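Local structure of nicotinate phosphoribosyltransferase (Saccharomyces cerevisiae, 1VLP) at residues A34-F39 against S94-Y99; G206-V211 against K232-K237. The protein catalyses the ATP-dependent transfer of a phosphoribosyl group from phosphoribosyl diphosphate to nicotinate, the first step of NAD synthesis from nicotinic acid. One frame throughout, in Å; residues are numbered along the deposited sequence.

Interaction 1: A34-F39 against S94-Y99; sequences AVFTNF and SAYIKY
Phe-36 lays its ring against that of Tyr-99 in an offset stack, the two planes only 10° from parallel and the centroids 4.2 Å apart. The fit is uneven: CD1 of Phe-36 sits over the middle of the tyrosine ring, whereas Tyr-99 covers the rim of the phenylalanine, with Phe-36 CE1 coming to 3.5 Å from Tyr-99 CG. The two side chains run past each other in opposite directions, which also brings the CB of Tyr-99 to the same ring as an off-centre CH-pi contact, 3.6 Å from Phe-36 CZ. With CG anti to the backbone N (chi1 167°), Phe-36 stretches out from helix 26-38 across the gap to helix 94-101. The short helical segments cross at 107°, their axes 9.8 Å apart at closest approach, a spacing that one extended aromatic side chain can fill. This is helix-helix packing within the N-terminal domain of the NAPRTase family. The CD2-CE2 side of the Phe-36 ring leans obliquely on the backbone of the partner helix: CE2 lies 3.6 Å from Tyr-96 CA and also meets the carbonyl oxygen of Ala-95, whose small side chain leaves room for the approach. Tyr-96 receives Phe-36 CD2 near the plane of its own ring, at the edge, and against its CB at 3.9 Å. Tyrosine suits both partner positions because the rings pack while the hydroxyls are hydrogen-bonded to His-32, that of Tyr-96 to ND1 and that of Tyr-99 to NE2. An alanine in place of Phe-36 would remove the whole ring, and is likely to leave the face of Tyr-99 without its stacking mate and a gap between the helices. Lys-138 of helix 137-140 touches both Phe-36 and Tyr-99.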
loop_
_atom_site.group_PDB
_atom_site.type_symbol
_atom_site.label_atom_id
_atom_site.label_comp_id
_atom_site.label_asym_id
_atom_site.label_seq_id
_atom_site.Cartn_x
_atom_site.Cartn_y
_atom_site.Cartn_z
ATOM N N ALA A 34 -14.634 -3.782 2.180
ATOM C CA ALA A 34 -14.956 -3.459 3.585
ATOM C C ALA A 34 -15.784 -2.160 3.681
ATOM O O ALA A 34 -16.742 -2.064 4.450
ATOM C CB ALA A 34 -13.658 -3.359 4.422
ATOM N N VAL A 35 -15.421 -1.152 2.869
ATOM C CA VAL A 35 -16.060 0.149 2.908
ATOM C C VAL A 35 -17.450 0.054 2.323
ATOM O O VAL A 35 -18.397 0.638 2.863
ATOM C CB VAL A 35 -15.199 1.153 2.159
ATOM C CG1 VAL A 35 -15.918 2.400 1.873
ATOM C CG2 VAL A 35 -13.907 1.411 2.985
ATOM N N PHE A 36 -17.552 -0.666 1.210
ATOM C CA PHE A 36 -18.840 -0.912 0.563
ATOM C C PHE A 36 -19.803 -1.605 1.531
ATOM O O PHE A 36 -20.969 -1.235 1.585
ATOM C CB PHE A 36 -18.667 -1.765 -0.717
ATOM C CG PHE A 36 -19.976 -2.318 -1.251
ATOM C CD1 PHE A 36 -20.877 -1.492 -1.875
ATOM C CD2 PHE A 36 -20.317 -3.668 -1.044
ATOM C CE1 PHE A 36 -22.094 -1.996 -2.366
ATOM C CE2 PHE A 36 -21.544 -4.171 -1.526
ATOM C CZ PHE A 36 -22.408 -3.329 -2.173
ATOM N N THR A 37 -19.305 -2.604 2.250
ATOM C CA THR A 37 -20.100 -3.446 3.127
ATOM C C THR A 37 -20.627 -2.654 4.353
ATOM O O THR A 37 -21.805 -2.763 4.727
ATOM C CB THR A 37 -19.325 -4.745 3.517
ATOM O OG1 THR A 37 -19.066 -5.566 2.328
ATOM C CG2 THR A 37 -20.108 -5.599 4.507
ATOM N N ASN A 38 -19.753 -1.851 4.966
ATOM C CA ASN A 38 -19.962 -1.265 6.271
ATOM C C ASN A 38 -20.273 0.220 6.259
ATOM O O ASN A 38 -21.077 0.704 7.051
ATOM C CB ASN A 38 -18.711 -1.519 7.123
ATOM C CG ASN A 38 -18.501 -2.981 7.409
ATOM O OD1 ASN A 38 -19.233 -3.563 8.224
ATOM N ND2 ASN A 38 -17.512 -3.595 6.775
ATOM N N PHE A 39 -19.654 0.949 5.335
ATOM C CA PHE A 39 -19.750 2.406 5.296
ATOM C C PHE A 39 -20.022 2.985 3.886
ATOM O O PHE A 39 -19.365 3.911 3.457
ATOM C CB PHE A 39 -18.459 2.999 5.880
ATOM C CG PHE A 39 -18.128 2.482 7.263
ATOM C CD1 PHE A 39 -18.939 2.781 8.353
ATOM C CD2 PHE A 39 -17.013 1.693 7.488
ATOM C CE1 PHE A 39 -18.643 2.323 9.611
ATOM C CE2 PHE A 39 -16.720 1.235 8.745
ATOM C CZ PHE A 39 -17.530 1.548 9.808
ATOM N N SER A 94 -20.314 -11.750 -1.345
ATOM C CA SER A 94 -21.156 -11.858 -2.517
ATOM C C SER A 94 -21.705 -10.546 -3.050
ATOM O O SER A 94 -21.687 -10.290 -4.273
ATOM C CB SER A 94 -22.318 -12.829 -2.212
ATOM O OG SER A 94 -21.756 -14.117 -2.186
ATOM N N ALA A 95 -22.178 -9.712 -2.131
ATOM C CA ALA A 95 -22.812 -8.463 -2.496
ATOM C C ALA A 95 -21.842 -7.447 -3.102
ATOM O O ALA A 95 -22.243 -6.636 -3.934
ATOM C CB ALA A 95 -23.516 -7.874 -1.300
ATOM N N TYR A 96 -20.594 -7.520 -2.667
ATOM C CA TYR A 96 -19.505 -6.685 -3.191
ATOM C C TYR A 96 -19.218 -7.081 -4.635
ATOM O O TYR A 96 -19.219 -6.234 -5.521
ATOM C CB TYR A 96 -18.257 -6.740 -2.308
ATOM C CG TYR A 96 -17.067 -6.068 -2.995
ATOM C CD1 TYR A 96 -16.956 -4.676 -3.043
ATOM C CD2 TYR A 96 -16.088 -6.828 -3.623
ATOM C CE1 TYR A 96 -15.877 -4.049 -3.718
ATOM C CE2 TYR A 96 -15.006 -6.231 -4.271
ATOM C CZ TYR A 96 -14.912 -4.831 -4.326
ATOM O OH TYR A 96 -13.864 -4.261 -4.962
ATOM N N ILE A 97 -19.068 -8.381 -4.868
ATOM C CA ILE A 97 -18.833 -8.918 -6.228
ATOM C C ILE A 97 -19.954 -8.527 -7.190
ATOM O O ILE A 97 -19.661 -8.156 -8.335
ATOM C CB ILE A 97 -18.635 -10.453 -6.174
ATOM C CG1 ILE A 97 -17.353 -10.804 -5.393
ATOM C CG2 ILE A 97 -18.628 -11.081 -7.576
ATOM C CD1 ILE A 97 -15.983 -10.380 -6.030
ATOM N N LYS A 98 -21.218 -8.643 -6.752
ATOM C CA LYS A 98 -22.363 -8.183 -7.540
ATOM C C LYS A 98 -22.290 -6.695 -7.897
ATOM O O LYS A 98 -22.593 -6.289 -9.047
ATOM C CB LYS A 98 -23.680 -8.472 -6.809
ATOM C CG LYS A 98 -24.928 -8.124 -7.597
ATOM C CD LYS A 98 -26.166 -8.830 -7.026
ATOM N N TYR A 99 -21.881 -5.902 -6.905
ATOM C CA TYR A 99 -21.743 -4.463 -7.040
ATOM C C TYR A 99 -20.679 -4.075 -8.060
ATOM O O TYR A 99 -20.959 -3.256 -8.940
ATOM C CB TYR A 99 -21.520 -3.831 -5.647
ATOM C CG TYR A 99 -20.733 -2.563 -5.555
ATOM C CD1 TYR A 99 -21.299 -1.328 -5.842
ATOM C CD2 TYR A 99 -19.419 -2.596 -5.080
ATOM C CE1 TYR A 99 -20.549 -0.167 -5.717
ATOM C CE2 TYR A 99 -18.682 -1.451 -4.933
ATOM C CZ TYR A 99 -19.240 -0.248 -5.269
ATOM O OH TYR A 99 -18.489 0.892 -5.100
#

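Interaction 2: G206-V211 against K232-K237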
loop_
_atom_site.group_PDB
_atom_site.type_symbol
_atom_site.label_atom_id
_atom_site.label_comp_id
_atom_site.label_asym_id
_atom_site.label_seq_id
_atom_site.Cartn_x
_atom_site.Cartn_y
_atom_site.Cartn_z
ATOM N N GLY A 206 12.364 -10.610 -13.373
ATOM C CA GLY A 206 13.605 -10.969 -12.632
ATOM C C GLY A 206 13.395 -11.874 -11.458
ATOM O O GLY A 206 14.102 -12.882 -11.263
ATOM N N ILE A 207 12.351 -11.563 -10.720
ATOM C CA ILE A 207 11.947 -12.350 -9.545
ATOM C C ILE A 207 11.587 -13.761 -10.031
ATOM O O ILE A 207 12.090 -14.756 -9.489
ATOM C CB ILE A 207 10.792 -11.675 -8.759
ATOM C CG1 ILE A 207 11.281 -10.386 -8.050
ATOM C CG2 ILE A 207 10.167 -12.674 -7.722
ATOM C CD1 ILE A 207 10.188 -9.464 -7.565
HETATM N N MSE A 208 10.749 -13.863 -11.059
HETATM C CA MSE A 208 10.310 -15.182 -11.506
HETATM C C MSE A 208 11.509 -15.960 -12.074
HETATM O O MSE A 208 11.568 -17.161 -11.942
HETATM C CB MSE A 208 9.218 -15.084 -12.559
HETATM C CG MSE A 208 7.922 -14.432 -12.064
HETATM SE SE MSE A 208 7.346 -14.999 -10.291
HETATM C CE MSE A 208 6.945 -16.931 -10.727
ATOM N N LYS A 209 12.459 -15.270 -12.688
ATOM C CA LYS A 209 13.662 -15.929 -13.234
ATOM C C LYS A 209 14.440 -16.517 -12.072
ATOM O O LYS A 209 14.970 -17.611 -12.160
ATOM C CB LYS A 209 14.552 -14.948 -14.021
ATOM C CG LYS A 209 15.749 -15.647 -14.657
ATOM C CD LYS A 209 16.636 -14.758 -15.536
ATOM C CE LYS A 209 17.920 -15.560 -16.026
ATOM N NZ LYS A 209 17.724 -16.350 -17.247
ATOM N N ALA A 210 14.519 -15.770 -10.976
ATOM C CA ALA A 210 15.093 -16.259 -9.728
ATOM C C ALA A 210 14.343 -17.496 -9.155
ATOM O O ALA A 210 14.963 -18.498 -8.767
ATOM C CB ALA A 210 15.150 -15.120 -8.703
ATOM N N VAL A 211 13.020 -17.406 -9.057
ATOM C CA VAL A 211 12.226 -18.519 -8.574
ATOM C C VAL A 211 12.558 -19.804 -9.378
ATOM O O VAL A 211 12.802 -20.875 -8.816
ATOM C CB VAL A 211 10.730 -18.210 -8.658
ATOM C CG1 VAL A 211 9.916 -19.461 -8.331
ATOM C CG2 VAL A 211 10.335 -17.065 -7.690
ATOM N N LYS A 232 -1.853 -12.241 -11.316
ATOM C CA LYS A 232 -2.580 -12.983 -12.361
ATOM C C LYS A 232 -1.658 -13.325 -13.531
ATOM O O LYS A 232 -1.644 -14.473 -13.991
ATOM C CB LYS A 232 -3.793 -12.189 -12.826
ATOM C CG LYS A 232 -4.724 -12.934 -13.815
ATOM C CD LYS A 232 -5.957 -12.043 -14.051
ATOM C CE LYS A 232 -6.977 -12.740 -14.909
ATOM N NZ LYS A 232 -6.421 -12.991 -16.257
ATOM N N LYS A 233 -0.916 -12.337 -14.018
ATOM C CA LYS A 233 -0.034 -12.502 -15.144
ATOM C C LYS A 233 1.058 -13.580 -14.926
ATOM O O LYS A 233 1.307 -14.411 -15.799
ATOM C CB LYS A 233 0.644 -11.196 -15.479
ATOM C CG LYS A 233 1.525 -11.243 -16.730
ATOM C CD LYS A 233 2.014 -9.930 -17.144
ATOM C CE LYS A 233 2.975 -10.092 -18.323
ATOM N NZ LYS A 233 3.536 -8.801 -18.830
ATOM N N TYR A 234 1.706 -13.531 -13.769
ATOM C CA TYR A 234 2.890 -14.365 -13.454
ATOM C C TYR A 234 2.562 -15.625 -12.674
ATOM O O TYR A 234 3.463 -16.458 -12.380
ATOM C CB TYR A 234 3.963 -13.490 -12.783
ATOM C CG TYR A 234 4.583 -12.591 -13.807
ATOM C CD1 TYR A 234 5.558 -13.063 -14.673
ATOM C CD2 TYR A 234 4.235 -11.246 -13.891
ATOM C CE1 TYR A 234 6.128 -12.261 -15.647
ATOM C CE2 TYR A 234 4.791 -10.412 -14.893
ATOM C CZ TYR A 234 5.740 -10.926 -15.765
ATOM O OH TYR A 234 6.306 -10.118 -16.734
ATOM N N GLY A 235 1.267 -15.835 -12.423
ATOM C CA GLY A 235 0.784 -17.051 -11.806
ATOM C C GLY A 235 1.176 -17.230 -10.359
ATOM O O GLY A 235 1.399 -18.359 -9.915
ATOM N N VAL A 236 1.217 -16.127 -9.625
ATOM C CA VAL A 236 1.525 -16.118 -8.186
ATOM C C VAL A 236 0.369 -15.527 -7.396
ATOM O O VAL A 236 -0.580 -14.953 -7.963
ATOM C CB VAL A 236 2.894 -15.405 -7.908
ATOM C CG1 VAL A 236 4.029 -16.090 -8.699
ATOM C CG2 VAL A 236 2.871 -13.948 -8.242
ATOM N N LYS A 237 0.414 -15.675 -6.069
ATOM C CA LYS A 237 -0.690 -15.195 -5.218
ATOM C C LYS A 237 -0.726 -13.658 -5.108
ATOM O O LYS A 237 0.310 -13.025 -4.967
ATOM C CB LYS A 237 -0.499 -15.718 -3.791
ATOM C CG LYS A 237 -1.705 -15.600 -2.904
#
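Met-208, present as selenomethionine, reaches from helix 197-213 to Tyr-234 and Val-236, and it makes the whole contact on the side of segment 206-211. The bond from CA to CB already points at segment 232-237. From CB the chain continues to CG, placed anti to the carbonyl carbon (chi1 -63°), and this methylene meets the tyrosine: Met-208 CG is 3.8 Å from Tyr-234 CD1 and 4.1 Å from Tyr-234 CB, so it touches the root of the aromatic side chain at an oblique angle. Bends at chi2 and chi3 then turn the chain from the tyrosine toward the valine. The selenium lies 3.8 Å from Val-236 CG1, and the terminal CE approaches the same methyl at 3.7 Å, the two side chains meeting tip to tip. Met-208 CE also comes within 3.9 Å of the backbone O of Tyr-234. The methionine that selenomethionine replaces suits this place, since a long, unbranched chain can bend to meet first the base of a ring and then a branched aliphatic. Tyr-234 adds a polar end to its apolar base: its OH is hydrogen-bonded to Asp-201 of helix 197-213, which also forms a salt bridge with Lys-233. Gly-235, with phi 69°, takes the chain out of helix 228-234 in a conformation that residues with a side chain adopt less readily. Both Met-208 and Val-236 also rest on Leu-222 of strand 222-225, an outermost strand of the parallel sheet. The contact is thus apolar packing between helix 197-213 and the C-terminal end of helix 228-234 with the loop that follows it, at the margin of the parallel alpha/beta part of this type II phosphoribosyltransferase, whose family is related to the TIM barrels.

How the interactions relate
Interaction 1 is partly buried and interaction 2 lies at the surface, and they share no helix or strand. The first joins two helices of the N-terminal domain; the second joins a helix to the end of another and the loop after it in the later, barrel-related part of the chain. Their centres are 30 Å apart, and the nearest atoms remain about 13 Å from one another. Neither has a hydrogen bond across its segments, yet the apolar chemistry differs: flat rings stack in 34-39 with 94-99, whereas a flexible selenomethionine bends along its partners in 206-211 with 232-237. Both combine apolar packing with tyrosines whose polar ends are held from outside the segments.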